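Local structure of VMB-1 (Vibrio alginolyticus, 6JV4) at residues M51-W56 with I158-C163; L93-K98 with Q115-S120; S124-E129 with V137-A142. The protein probably hydrolyses beta-lactam antibiotics to substituted beta-amino acids, as a zinc-dependent subclass B1 metallo-beta-lactamase. All blocks are in the same frame, centred on the assembly; numbering follows the deposited sequence.

Interaction 1: residues M51-W56 with I158-C163; sequences MIDTPW and ILFGGC. With ZN (zinc ion), chain F.
Phe160 reaches from strand 158-162 across the buried interior to meet Ile52 and Asp53 at the end of strand 48-52, bridging the two sheets of the metallo-beta-lactamase sandwich. Its CB leaves the strand toward the other segment, and CG lies anti to the backbone N (chi1 -175°), which carries the ring out over Ile52. From there the gamma methyl Ile52 CG2 covers CG and CD2, 3.5 Å from Phe160 CD2. That methyl stands 4.0 Å from the ring centroid, 30° off the normal, a CH-pi contact over one face. Further out, Phe160 CE2 is shared: Ile52 CG2 is 3.8 Å away and Asp53 OD2 3.7 Å. At the tip, Phe160 CZ also lies 3.7 Å from Asp53 OD2, while the carboxylate is turned 84° to the ring. The backbone N of Gly162 lies against a face of the same ring, offset toward the rim. The other carboxylate oxygen, Asp53 OD1, is hydrogen-bonded to Thr81. Just past the end of the strand, three residues after Phe160, Cys163 SG binds a zinc ion at 2.4 Å, together with Asp86 and His205. Near this zinc site, Ile52 CG2 holds the ring by a face, and Asp53 OD2 lies at its edge, where the partly positive C-H groups would suit its negative charge better than the pi face.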
# COMPACT_ATOMS: atom_id res chain seq x y z
N MET A 51 2.93 -8.79 5.05
CA MET A 51 3.30 -7.68 4.13
C MET A 51 2.07 -6.86 3.78
O MET A 51 0.99 -7.44 3.49
CB MET A 51 3.91 -8.21 2.83
CG MET A 51 5.19 -8.86 3.02
SD MET A 51 5.82 -9.27 1.33
CE MET A 51 6.98 -10.53 1.83
N ILE A 52 2.26 -5.55 3.69
CA ILE A 52 1.31 -4.61 3.07
C ILE A 52 2.03 -4.07 1.83
O ILE A 52 3.00 -3.34 2.01
CB ILE A 52 0.88 -3.51 4.06
CG1 ILE A 52 0.17 -4.13 5.28
CG2 ILE A 52 0.01 -2.50 3.34
CD1 ILE A 52 -0.12 -3.11 6.34
N ASP A 53 1.60 -4.55 0.66
CA ASP A 53 2.26 -4.37 -0.65
C ASP A 53 3.54 -5.23 -0.68
O ASP A 53 4.18 -5.47 0.35
CB ASP A 53 2.49 -2.91 -1.03
CG ASP A 53 1.23 -2.13 -1.38
OD1 ASP A 53 0.08 -2.73 -1.35
OD2 ASP A 53 1.40 -0.95 -1.83
N THR A 54 3.89 -5.66 -1.88
CA THR A 54 5.20 -6.26 -2.16
C THR A 54 6.17 -5.16 -2.56
O THR A 54 5.79 -4.14 -3.17
CB THR A 54 5.08 -7.39 -3.20
OG1 THR A 54 4.50 -6.89 -4.41
CG2 THR A 54 4.25 -8.56 -2.71
N PRO A 55 7.47 -5.36 -2.26
CA PRO A 55 8.52 -4.55 -2.86
C PRO A 55 8.41 -4.56 -4.40
O PRO A 55 7.84 -5.49 -4.98
CB PRO A 55 9.80 -5.26 -2.41
CG PRO A 55 9.40 -5.82 -1.08
CD PRO A 55 8.02 -6.38 -1.33
N TRP A 56 8.88 -3.49 -5.02
CA TRP A 56 8.66 -3.25 -6.47
C TRP A 56 9.48 -4.17 -7.37
O TRP A 56 9.12 -4.32 -8.53
CB TRP A 56 8.94 -1.78 -6.73
CG TRP A 56 8.18 -1.18 -7.86
CD1 TRP A 56 7.45 -1.77 -8.84
CD2 TRP A 56 8.09 0.23 -8.07
NE1 TRP A 56 6.90 -0.81 -9.65
CE2 TRP A 56 7.28 0.42 -9.20
CE3 TRP A 56 8.63 1.33 -7.41
CZ2 TRP A 56 6.98 1.69 -9.68
CZ3 TRP A 56 8.34 2.59 -7.90
CH2 TRP A 56 7.51 2.74 -8.99
N ILE A 158 -0.95 4.18 12.70
CA ILE A 158 -0.29 4.31 11.38
C ILE A 158 -1.34 4.03 10.32
O ILE A 158 -1.94 2.93 10.33
CB ILE A 158 0.91 3.39 11.26
CG1 ILE A 158 2.00 3.80 12.24
CG2 ILE A 158 1.40 3.36 9.80
CD1 ILE A 158 3.11 2.80 12.38
N LEU A 159 -1.46 4.94 9.38
CA LEU A 159 -2.36 4.71 8.23
C LEU A 159 -1.49 4.49 7.00
O LEU A 159 -0.76 5.44 6.61
CB LEU A 159 -3.25 5.94 8.03
CG LEU A 159 -4.16 5.81 6.80
CD1 LEU A 159 -5.15 4.67 7.00
CD2 LEU A 159 -4.89 7.14 6.57
N PHE A 160 -1.52 3.29 6.43
CA PHE A 160 -0.89 3.02 5.10
C PHE A 160 -1.85 3.47 4.02
O PHE A 160 -2.91 2.90 3.80
CB PHE A 160 -0.54 1.54 4.89
CG PHE A 160 0.20 1.35 3.59
CD1 PHE A 160 1.51 1.75 3.49
CD2 PHE A 160 -0.44 0.84 2.48
CE1 PHE A 160 2.20 1.62 2.29
CE2 PHE A 160 0.23 0.73 1.27
CZ PHE A 160 1.55 1.14 1.16
N GLY A 161 -1.52 4.59 3.38
CA GLY A 161 -2.34 5.21 2.34
C GLY A 161 -2.13 4.59 0.97
O GLY A 161 -3.06 4.57 0.14
N GLY A 162 -0.96 4.02 0.74
CA GLY A 162 -0.62 3.50 -0.58
C GLY A 162 -0.71 4.59 -1.63
O GLY A 162 -0.59 5.81 -1.30
N CYS A 163 -0.93 4.22 -2.88
CA CYS A 163 -0.88 5.23 -3.95
C CYS A 163 -2.09 6.15 -3.99
O CYS A 163 -2.05 7.14 -4.72
CB CYS A 163 -0.60 4.57 -5.28
SG CYS A 163 1.07 3.86 -5.23
ZN ZN F . 2.30 3.97 -7.23

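Interaction 2: residues L93-K98 with Q115-S120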
# COMPACT_ATOMS: atom_id res chain seq x y z
N LEU A 93 4.89 -14.95 -6.96
CA LEU A 93 5.93 -15.48 -6.06
C LEU A 93 5.29 -15.89 -4.74
O LEU A 93 5.61 -16.98 -4.25
CB LEU A 93 7.03 -14.45 -5.84
CG LEU A 93 8.08 -14.87 -4.81
CD1 LEU A 93 8.85 -16.11 -5.31
CD2 LEU A 93 9.01 -13.73 -4.50
N LEU A 94 4.47 -15.01 -4.14
CA LEU A 94 3.92 -15.36 -2.80
C LEU A 94 2.99 -16.57 -2.93
O LEU A 94 3.05 -17.48 -2.05
CB LEU A 94 3.18 -14.15 -2.21
CG LEU A 94 4.04 -12.92 -1.94
CD1 LEU A 94 3.19 -11.78 -1.38
CD2 LEU A 94 5.18 -13.19 -1.01
N ASN A 95 2.21 -16.63 -4.00
CA ASN A 95 1.26 -17.76 -4.20
C ASN A 95 2.09 -19.05 -4.38
O ASN A 95 1.73 -20.07 -3.75
CB ASN A 95 0.32 -17.47 -5.36
CG ASN A 95 -0.82 -16.52 -5.01
OD1 ASN A 95 -1.00 -16.13 -3.84
ND2 ASN A 95 -1.52 -16.09 -6.05
N ASP A 96 3.18 -18.97 -5.12
CA ASP A 96 4.14 -20.11 -5.30
C ASP A 96 4.74 -20.58 -3.98
O ASP A 96 4.88 -21.81 -3.87
CB ASP A 96 5.25 -19.75 -6.27
CG ASP A 96 4.80 -19.78 -7.71
OD1 ASP A 96 3.70 -20.29 -7.96
OD2 ASP A 96 5.56 -19.29 -8.56
N LEU A 97 5.00 -19.69 -3.01
CA LEU A 97 5.54 -20.00 -1.65
C LEU A 97 4.41 -20.34 -0.68
O LEU A 97 4.70 -20.51 0.49
CB LEU A 97 6.38 -18.83 -1.15
CG LEU A 97 7.57 -18.44 -2.01
CD1 LEU A 97 8.21 -17.14 -1.53
CD2 LEU A 97 8.59 -19.57 -2.06
N LYS A 98 3.16 -20.41 -1.15
CA LYS A 98 1.98 -20.69 -0.30
C LYS A 98 1.89 -19.66 0.84
O LYS A 98 1.47 -20.01 1.95
CB LYS A 98 2.02 -22.15 0.17
CG LYS A 98 2.26 -23.12 -0.98
CD LYS A 98 1.39 -24.36 -0.92
CE LYS A 98 1.66 -25.30 -2.07
NZ LYS A 98 2.16 -26.61 -1.59
N GLN A 115 -4.67 -9.92 -17.36
CA GLN A 115 -4.06 -11.27 -17.44
C GLN A 115 -2.96 -11.39 -16.39
O GLN A 115 -1.88 -11.91 -16.69
CB GLN A 115 -3.48 -11.50 -18.85
CG GLN A 115 -3.19 -12.96 -19.11
CD GLN A 115 -4.40 -13.59 -19.73
OE1 GLN A 115 -5.52 -13.39 -19.27
NE2 GLN A 115 -4.18 -14.26 -20.85
N LYS A 116 -3.24 -10.99 -15.15
CA LYS A 116 -2.35 -11.19 -13.98
C LYS A 116 -3.01 -12.18 -13.02
O LYS A 116 -4.28 -12.23 -12.93
CB LYS A 116 -2.13 -9.86 -13.26
CG LYS A 116 -1.49 -8.78 -14.11
CD LYS A 116 0.00 -8.92 -14.09
CE LYS A 116 0.74 -7.74 -14.67
NZ LYS A 116 1.21 -8.07 -16.04
N GLU A 117 -2.16 -12.90 -12.30
CA GLU A 117 -2.63 -13.89 -11.30
C GLU A 117 -3.37 -13.12 -10.20
O GLU A 117 -2.83 -12.13 -9.73
CB GLU A 117 -1.43 -14.64 -10.75
CG GLU A 117 -1.80 -15.82 -9.86
CD GLU A 117 -0.60 -16.67 -9.45
OE1 GLU A 117 0.37 -16.66 -10.20
OE2 GLU A 117 -0.62 -17.29 -8.36
N VAL A 118 -4.51 -13.65 -9.78
CA VAL A 118 -5.34 -13.08 -8.69
C VAL A 118 -4.81 -13.57 -7.36
O VAL A 118 -4.05 -14.56 -7.28
CB VAL A 118 -6.83 -13.39 -8.90
CG1 VAL A 118 -7.34 -12.76 -10.17
CG2 VAL A 118 -7.15 -14.88 -8.82
N SER A 119 -5.20 -12.87 -6.30
CA SER A 119 -4.86 -13.24 -4.91
C SER A 119 -5.45 -14.61 -4.58
O SER A 119 -6.45 -15.06 -5.22
CB SER A 119 -5.37 -12.17 -3.96
OG SER A 119 -6.78 -12.24 -3.81
N SER A 120 -4.89 -15.25 -3.57
CA SER A 120 -5.42 -16.55 -3.07
C SER A 120 -6.74 -16.32 -2.33
O SER A 120 -7.60 -17.21 -2.29
CB SER A 120 -4.38 -17.25 -2.25
OG SER A 120 -4.08 -16.58 -1.02
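Asn95 and Glu117 approach from opposite directions and meet through the strongest bond of the contact, from Asn95 ND2 to Glu117 OE2 at 2.8 Å. The bond is nearly straight, 164° at the hydrogen. The acceptor lies in the plane of the asparagine amide, but the donor meets OE2 from above the carboxylate plane, and the amide and carboxylate planes are 38° apart. Glu117 gets there by an extended chain, with CG anti to its backbone N (chi1 -172°) and CD continuing straight on. The same Asn95 ND2 makes a second, weak bond to the backbone O of Val118, 3.2 Å away, so that one NH2 group is shared, unequally, between a side chain and the main chain of 115-120. At the other end of the amide, Asn95 OD1 is bonded to Thr101 OG1, a hydroxyl oxygen that also accepts a hydrogen bond from Ser120 N; having both ends of the amide engaged should fix its rotation. Asn95 belongs to the last turn of helix 91-96, which ends in a Schellman motif with Lys98 at positive phi and Lys98 N bonded to Asn95 O. Helix 105-113 closes in the same way, Gln115 taking the positive-phi position, and the chain then runs through the contact toward strand 121-123. Packing is slight: Ser120 CB rests 3.9 Å from Asn95 OD1, and Asn95 CB touches Glu117 OE2. Further out, on this partly solvent-exposed surface, Asp96 OD1 stays 5.3 Å from Glu117 OE2, a pairing of like charges that may mildly disfavour a closer approach.

Interaction 3: residues S124-E129 with V137-A142; sequences SSNTFE and VFYPGA
Thr127 and Phe138 face each other across a non-hydrogen-bonded antiparallel pair, the methyl Thr127 CG2 lying 3.9 Å from Phe138 CD1, at the ring edge and near its plane. Phe128 and Val137 form the neighbouring hydrogen-bonded pair, their side chains on the face opposite Thr127 and Phe138. Here it is the stems that touch, Phe128 CB to Val137 CB at 4.1 Å, because CG of Phe128 is anti to the backbone N (chi1 178°) and the ring leads away from its partner. Beyond the paired strands Asn126 and Tyr139 slant across one another: Asn126 OD1 meets the ring edge at Tyr139 CD2, 3.7 Å away, with amide and ring planes 29° apart. Gly141 N lies over the centre of one face of this ring, whose hydroxyl is bonded to Glu146 O. Two backbone bonds join Phe128 and Val137 in both directions, and a third, Tyr139 N to Asn126 O at 2.8 Å, carries the pairing one step past the strands. Phe138 also makes a cation-pi contact with Arg194 of helix 184-194. Strands 127-129 and 135-138 form a beta hairpin at the margin of one of the two sheets of the metallo-beta-lactamase alpha-beta/beta-alpha sandwich.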
# COMPACT_ATOMS: atom_id res chain seq x y z
N SER A 124 -14.21 -9.34 0.39
CA SER A 124 -15.52 -9.13 -0.26
C SER A 124 -16.36 -8.13 0.55
O SER A 124 -17.60 -8.17 0.49
CB SER A 124 -16.20 -10.47 -0.47
OG SER A 124 -16.30 -11.12 0.78
N SER A 125 -15.73 -7.23 1.28
CA SER A 125 -16.41 -6.18 2.07
C SER A 125 -15.59 -4.90 2.06
O SER A 125 -14.40 -4.93 1.72
CB SER A 125 -16.69 -6.65 3.49
OG SER A 125 -15.51 -7.20 4.03
N ASN A 126 -16.24 -3.80 2.39
CA ASN A 126 -15.57 -2.48 2.41
C ASN A 126 -14.61 -2.36 3.60
O ASN A 126 -13.70 -1.53 3.49
CB ASN A 126 -16.56 -1.33 2.45
CG ASN A 126 -17.37 -1.27 1.18
OD1 ASN A 126 -16.81 -1.47 0.10
ND2 ASN A 126 -18.63 -0.90 1.34
N THR A 127 -14.84 -3.10 4.69
CA THR A 127 -13.93 -3.12 5.85
C THR A 127 -13.57 -4.58 6.07
O THR A 127 -14.40 -5.47 5.78
CB THR A 127 -14.56 -2.48 7.09
OG1 THR A 127 -15.73 -3.24 7.42
CG2 THR A 127 -14.92 -1.04 6.86
N PHE A 128 -12.35 -4.85 6.46
CA PHE A 128 -11.85 -6.23 6.58
C PHE A 128 -10.73 -6.25 7.61
O PHE A 128 -9.77 -5.44 7.54
CB PHE A 128 -11.39 -6.79 5.22
CG PHE A 128 -10.83 -8.18 5.29
CD1 PHE A 128 -11.68 -9.27 5.32
CD2 PHE A 128 -9.47 -8.44 5.32
CE1 PHE A 128 -11.20 -10.57 5.39
CE2 PHE A 128 -8.98 -9.75 5.34
CZ PHE A 128 -9.85 -10.81 5.44
N GLU A 129 -10.82 -7.18 8.57
CA GLU A 129 -9.75 -7.39 9.56
C GLU A 129 -8.68 -8.25 8.94
O GLU A 129 -8.83 -9.49 8.84
CB GLU A 129 -10.31 -7.99 10.85
CG GLU A 129 -11.00 -6.98 11.73
CD GLU A 129 -10.06 -5.94 12.33
OE1 GLU A 129 -9.35 -6.23 13.36
OE2 GLU A 129 -10.05 -4.84 11.77
N VAL A 137 -8.37 -3.22 6.87
CA VAL A 137 -8.53 -2.71 5.47
C VAL A 137 -9.77 -1.85 5.38
O VAL A 137 -10.85 -2.20 5.95
CB VAL A 137 -8.61 -3.89 4.49
CG1 VAL A 137 -9.08 -3.44 3.12
CG2 VAL A 137 -7.27 -4.58 4.41
N PHE A 138 -9.65 -0.72 4.71
CA PHE A 138 -10.81 0.14 4.42
C PHE A 138 -10.78 0.52 2.95
O PHE A 138 -9.76 1.00 2.48
CB PHE A 138 -10.82 1.41 5.26
CG PHE A 138 -11.94 2.36 4.95
CD1 PHE A 138 -13.27 2.00 5.13
CD2 PHE A 138 -11.69 3.65 4.53
CE1 PHE A 138 -14.30 2.90 4.87
CE2 PHE A 138 -12.71 4.56 4.33
CZ PHE A 138 -14.03 4.19 4.48
N TYR A 139 -11.88 0.27 2.24
CA TYR A 139 -12.06 0.76 0.85
C TYR A 139 -12.80 2.09 0.88
O TYR A 139 -14.01 2.11 1.17
CB TYR A 139 -12.88 -0.23 0.02
CG TYR A 139 -13.08 0.28 -1.38
CD1 TYR A 139 -12.02 0.59 -2.21
CD2 TYR A 139 -14.36 0.46 -1.88
CE1 TYR A 139 -12.22 1.05 -3.51
CE2 TYR A 139 -14.58 0.96 -3.15
CZ TYR A 139 -13.51 1.26 -3.98
OH TYR A 139 -13.78 1.77 -5.24
N PRO A 140 -12.13 3.21 0.51
CA PRO A 140 -12.76 4.54 0.61
C PRO A 140 -13.54 4.96 -0.65
O PRO A 140 -14.19 5.99 -0.65
CB PRO A 140 -11.50 5.40 0.82
CG PRO A 140 -10.49 4.77 -0.09
CD PRO A 140 -10.70 3.30 0.16
N GLY A 141 -13.40 4.19 -1.72
CA GLY A 141 -13.86 4.58 -3.05
C GLY A 141 -12.70 4.83 -4.00
O GLY A 141 -11.52 4.77 -3.58
N ALA A 142 -13.01 5.16 -5.25
CA ALA A 142 -11.95 5.35 -6.27
C ALA A 142 -11.09 6.57 -5.99
O ALA A 142 -11.58 7.60 -5.42
CB ALA A 142 -12.64 5.42 -7.60

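Interaction 1 lies about 2 Å from the centre of the chain and spans the interface of the two sheets, since strand 48-52 belongs to the seven-stranded sheet and strand 158-162 to the five-stranded one. Interactions 2 and 3 follow one another inside the loop it closes; their centres are 21 Å apart, and their segments adjoin in sequence with no other touch. The centre of interaction 2 is 17 Å from that of interaction 1, yet it meets this core through helix 91-96, where Thr54 CG2 packs on Leu94 CD1 at 3.6 Å. The hairpin of interaction 3, centres 15 Å apart, is related to 158-163 through the shared five-stranded sheet, without touching it.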